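Local coordinates for protein type-iv like pilin ttha1219 (Thermus thermophilus, PDB 5G23) that probably serves as a pilin-like subunit of the type IV pilus machinery, resembling type II secretion pseudopilins and linked to natural competence and DNA uptake, at residues G43-A46 and D47-S50; S50-A53 and T54-R58. All blocks are in the same frame, centred on the assembly; numbering follows the deposited sequence.

Contact 1 of 2, residues G43-A46 and D47-S50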
loop_
_atom_site.group_PDB
_atom_site.type_symbol
_atom_site.label_atom_id
_atom_site.label_comp_id
_atom_site.label_asym_id
_atom_site.label_seq_id
_atom_site.Cartn_x
_atom_site.Cartn_y
_atom_site.Cartn_z
ATOM N N GLY B 43 -5.493 -13.881 -10.288
ATOM C CA GLY B 43 -4.276 -14.667 -10.104
ATOM C C GLY B 43 -3.590 -14.064 -8.893
ATOM O O GLY B 43 -3.652 -12.835 -8.657
ATOM N N ARG B 44 -2.903 -14.924 -8.159
ATOM C CA ARG B 44 -2.169 -14.524 -6.998
ATOM C C ARG B 44 -1.087 -13.452 -7.270
ATOM O O ARG B 44 -0.988 -12.441 -6.564
ATOM C CB ARG B 44 -1.568 -15.777 -6.344
ATOM C CG ARG B 44 -0.795 -15.500 -5.103
ATOM C CD ARG B 44 -0.206 -16.769 -4.502
ATOM N NE ARG B 44 0.627 -16.473 -3.363
ATOM C CZ ARG B 44 1.449 -17.329 -2.796
ATOM N NH1 ARG B 44 1.496 -18.560 -3.242
ATOM N NH2 ARG B 44 2.169 -16.991 -1.745
ATOM N N LEU B 45 -0.317 -13.657 -8.323
ATOM C CA LEU B 45 0.736 -12.707 -8.686
ATOM C C LEU B 45 0.159 -11.369 -9.166
ATOM O O LEU B 45 0.628 -10.302 -8.732
ATOM C CB LEU B 45 1.665 -13.339 -9.733
ATOM C CG LEU B 45 2.835 -12.476 -10.110
ATOM C CD1 LEU B 45 3.683 -12.142 -8.906
ATOM C CD2 LEU B 45 3.701 -13.221 -11.144
ATOM N N ALA B 46 -0.880 -11.418 -10.015
ATOM C CA ALA B 46 -1.571 -10.208 -10.410
ATOM C C ALA B 46 -2.077 -9.408 -9.186
ATOM O O ALA B 46 -1.932 -8.185 -9.149
ATOM C CB ALA B 46 -2.767 -10.493 -11.321
ATOM N N ASP B 47 -2.610 -10.103 -8.191
ATOM C CA ASP B 47 -3.127 -9.428 -6.966
ATOM C C ASP B 47 -1.995 -8.801 -6.206
ATOM O O ASP B 47 -2.109 -7.663 -5.665
ATOM C CB ASP B 47 -3.911 -10.389 -6.064
ATOM C CG ASP B 47 -5.241 -10.775 -6.636
ATOM O OD1 ASP B 47 -5.750 -10.141 -7.615
ATOM O OD2 ASP B 47 -5.803 -11.745 -6.085
ATOM N N GLU B 48 -0.841 -9.441 -6.239
ATOM C CA GLU B 48 0.306 -8.850 -5.541
ATOM C C GLU B 48 0.850 -7.616 -6.263
ATOM O O GLU B 48 1.363 -6.695 -5.640
ATOM C CB GLU B 48 1.464 -9.798 -5.438
ATOM C CG GLU B 48 2.437 -9.401 -4.370
ATOM C CD GLU B 48 3.525 -10.463 -4.143
ATOM O OE1 GLU B 48 3.583 -11.527 -4.866
ATOM O OE2 GLU B 48 4.296 -10.244 -3.175
ATOM N N LEU B 49 0.870 -7.667 -7.574
ATOM C CA LEU B 49 1.266 -6.511 -8.373
ATOM C C LEU B 49 0.254 -5.359 -8.147
ATOM O O LEU B 49 0.692 -4.168 -8.106
ATOM C CB LEU B 49 1.351 -6.822 -9.850
ATOM C CG LEU B 49 2.451 -7.788 -10.268
ATOM C CD1 LEU B 49 2.410 -8.061 -11.740
ATOM C CD2 LEU B 49 3.857 -7.273 -9.906
ATOM N N SER B 50 -1.021 -5.664 -8.034
ATOM C CA SER B 50 -2.036 -4.598 -7.753
ATOM C C SER B 50 -1.808 -3.938 -6.368
ATOM O O SER B 50 -1.869 -2.748 -6.289
ATOM C CB SER B 50 -3.465 -5.118 -7.846
ATOM O OG SER B 50 -3.637 -5.493 -9.235
HETATM O O HOH W 1 -6.498 -14.034 -7.581
HETATM O O HOH W 2 -2.244 -6.790 -11.491
#
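Asp47 and Gly43 close the first turn of helix 44-61, the amide N of Asp47 donating to Gly43 O at 3.0 Å, with Gly43 as N-cap. The side chain of Asp47 follows its own amide back to the same end. With CG anti to the carbonyl carbon (chi1 -72°), the carboxylate folds beside the backbone N, and CG comes within 3.3 Å of Gly43 O. Water 1 completes the link, accepting from Gly43 N and donating to Asp47 OD2 at 2.8 Å, while OD1 forms a salt bridge with Arg42. An asparagine here would probably weaken this anchorage, leaving Arg42 without its countercharge at the start of the helix.

One residue earlier, Ala46 O accepts from Ser50 N at 2.9 Å and from water 2 at 2.7 Å, the water reaching on to Ser50 OG. Leu45 O takes Leu49 N in the straightest of the four i to i+4 amide bonds here (N-H...O 163°). The side chain of Leu45 leads off to Leu221 and Ala223 of strand 221-230 and Val184 of strand 173-184, and its CD1 brushes Glu48 OE1 at 4.1 Å. Arg44 forms salt bridges through NH1 and NH2 with Glu139 and Glu48 of the second subunit. The anionic Asp47 thus sits where the partial positive charge of the helix start is likely to stabilise it, and waters extend the backbone bonding on the polar side.

Contact 2 of 2, residues S50-A53 and T54-R58; sequences SLTA and TVLAR
Ser50 and Thr54 meet through the flat groups at work here, which are peptide units and not rings. Thr54 N approaches Ser50 O from 22° out of the carbonyl plane, at 3.0 Å, whereas Leu56 N reaches Thr52 O almost in line with the C=O bond, its N-H...O angle 170°. The remaining i to i+4 bonds, Val55 N to Leu51 O and Ala57 N to Ala53 O, are tilted like the first. Thr54 holds OG1 beside its backbone N (chi1 -60°), which brings the hydroxyl to 3.0 Å from Ser50 O, a carbonyl it may share with the amide. This regular alpha-helix lies on strand 221-230 of the four-stranded antiparallel sheet, as a helix does on the sheet in pilin folds. Ala53 and Leu56 pack on Trp227, and Ala57 on Val229. Thr52 and Leu56 run side by side, CG2 of the threonine 4.2 Å from CD1 of the leucine, and that same CD1 rests 3.4 Å from Thr52 O. Val55 CG2 lies equally near Leu51 O. Val55 meets Val55 of the second subunit, and Leu51 packs against Thr52 there.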
loop_
_atom_site.group_PDB
_atom_site.type_symbol
_atom_site.label_atom_id
_atom_site.label_comp_id
_atom_site.label_asym_id
_atom_site.label_seq_id
_atom_site.Cartn_x
_atom_site.Cartn_y
_atom_site.Cartn_z
ATOM N N SER B 50 -1.021 -5.664 -8.034
ATOM C CA SER B 50 -2.036 -4.598 -7.753
ATOM C C SER B 50 -1.808 -3.938 -6.368
ATOM O O SER B 50 -1.869 -2.748 -6.289
ATOM C CB SER B 50 -3.465 -5.118 -7.846
ATOM O OG SER B 50 -3.637 -5.493 -9.235
ATOM N N LEU B 51 -1.459 -4.727 -5.353
ATOM C CA LEU B 51 -1.123 -4.191 -4.056
ATOM C C LEU B 51 0.086 -3.254 -4.202
ATOM O O LEU B 51 0.120 -2.178 -3.592
ATOM C CB LEU B 51 -0.838 -5.318 -3.068
ATOM C CG LEU B 51 -2.047 -6.087 -2.542
ATOM C CD1 LEU B 51 -1.570 -7.307 -1.782
ATOM C CD2 LEU B 51 -2.859 -5.226 -1.617
ATOM N N THR B 52 1.092 -3.705 -4.947
ATOM C CA THR B 52 2.343 -2.976 -5.094
ATOM C C THR B 52 2.068 -1.664 -5.773
ATOM O O THR B 52 2.530 -0.591 -5.353
ATOM C CB THR B 52 3.382 -3.825 -5.921
ATOM O OG1 THR B 52 3.652 -5.026 -5.228
ATOM C CG2 THR B 52 4.676 -3.110 -6.091
ATOM N N ALA B 53 1.231 -1.700 -6.803
ATOM C CA ALA B 53 0.897 -0.457 -7.468
ATOM C C ALA B 53 0.129 0.533 -6.587
ATOM O O ALA B 53 0.380 1.743 -6.675
ATOM C CB ALA B 53 0.066 -0.745 -8.707
ATOM N N THR B 54 -0.757 0.032 -5.743
ATOM C CA THR B 54 -1.513 0.907 -4.810
ATOM C C THR B 54 -0.543 1.556 -3.842
ATOM O O THR B 54 -0.653 2.748 -3.614
ATOM C CB THR B 54 -2.548 0.101 -4.041
ATOM O OG1 THR B 54 -3.448 -0.493 -4.997
ATOM C CG2 THR B 54 -3.308 0.921 -3.007
ATOM N N VAL B 55 0.488 0.800 -3.369
ATOM C CA VAL B 55 1.441 1.397 -2.423
ATOM C C VAL B 55 2.210 2.507 -3.104
ATOM O O VAL B 55 2.377 3.570 -2.569
ATOM C CB VAL B 55 2.377 0.322 -1.838
ATOM C CG1 VAL B 55 3.526 0.914 -1.017
ATOM C CG2 VAL B 55 1.575 -0.658 -0.935
ATOM N N LEU B 56 2.775 2.231 -4.284
ATOM C CA LEU B 56 3.619 3.199 -4.958
ATOM C C LEU B 56 2.850 4.395 -5.444
ATOM O O LEU B 56 3.365 5.540 -5.373
ATOM C CB LEU B 56 4.382 2.519 -6.110
ATOM C CG LEU B 56 5.752 1.916 -5.816
ATOM C CD1 LEU B 56 5.626 0.763 -4.806
ATOM C CD2 LEU B 56 6.400 1.402 -7.127
ATOM N N ALA B 57 1.624 4.192 -5.935
ATOM C CA ALA B 57 0.851 5.299 -6.431
ATOM C C ALA B 57 0.491 6.269 -5.377
ATOM O O ALA B 57 0.592 7.494 -5.565
ATOM C CB ALA B 57 -0.403 4.839 -7.100
ATOM N N ARG B 58 0.133 5.746 -4.207
ATOM C CA ARG B 58 -0.266 6.640 -3.121
ATOM C C ARG B 58 0.900 7.487 -2.672
ATOM O O ARG B 58 0.744 8.656 -2.340
ATOM C CB ARG B 58 -0.840 5.851 -1.958
ATOM C CG ARG B 58 -1.498 6.708 -0.897
ATOM C CD ARG B 58 -2.031 5.957 0.355
ATOM N NE ARG B 58 -2.809 6.896 1.211
ATOM C CZ ARG B 58 -4.076 6.762 1.596
ATOM N NH1 ARG B 58 -4.791 5.654 1.289
ATOM N NH2 ARG B 58 -4.633 7.716 2.340
#

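How the contacts relate
The two contacts are successive stretches of helix 44-61 and its N-cap, joined at Ser50, whose amide ends contact 1 and whose carbonyl begins contact 2. Their centres lie about 11 Å apart. Contact 1 sits at the outer end, about 16 Å from the centre of the chain; contact 2 lies deeper, about 9 Å. Each is partly buried, leaning on strand 221-230 and touching the second subunit. The chemistry shifts along the axis: charged groups and bridging waters mark the helix start, whereas methyl groups and a threonine hydroxyl dominate further in. Across the subunit boundary, residues 43-50 contribute salt bridges, while 50-58 mostly add apolar packing until Arg58 pairs with Glu59 of the second subunit.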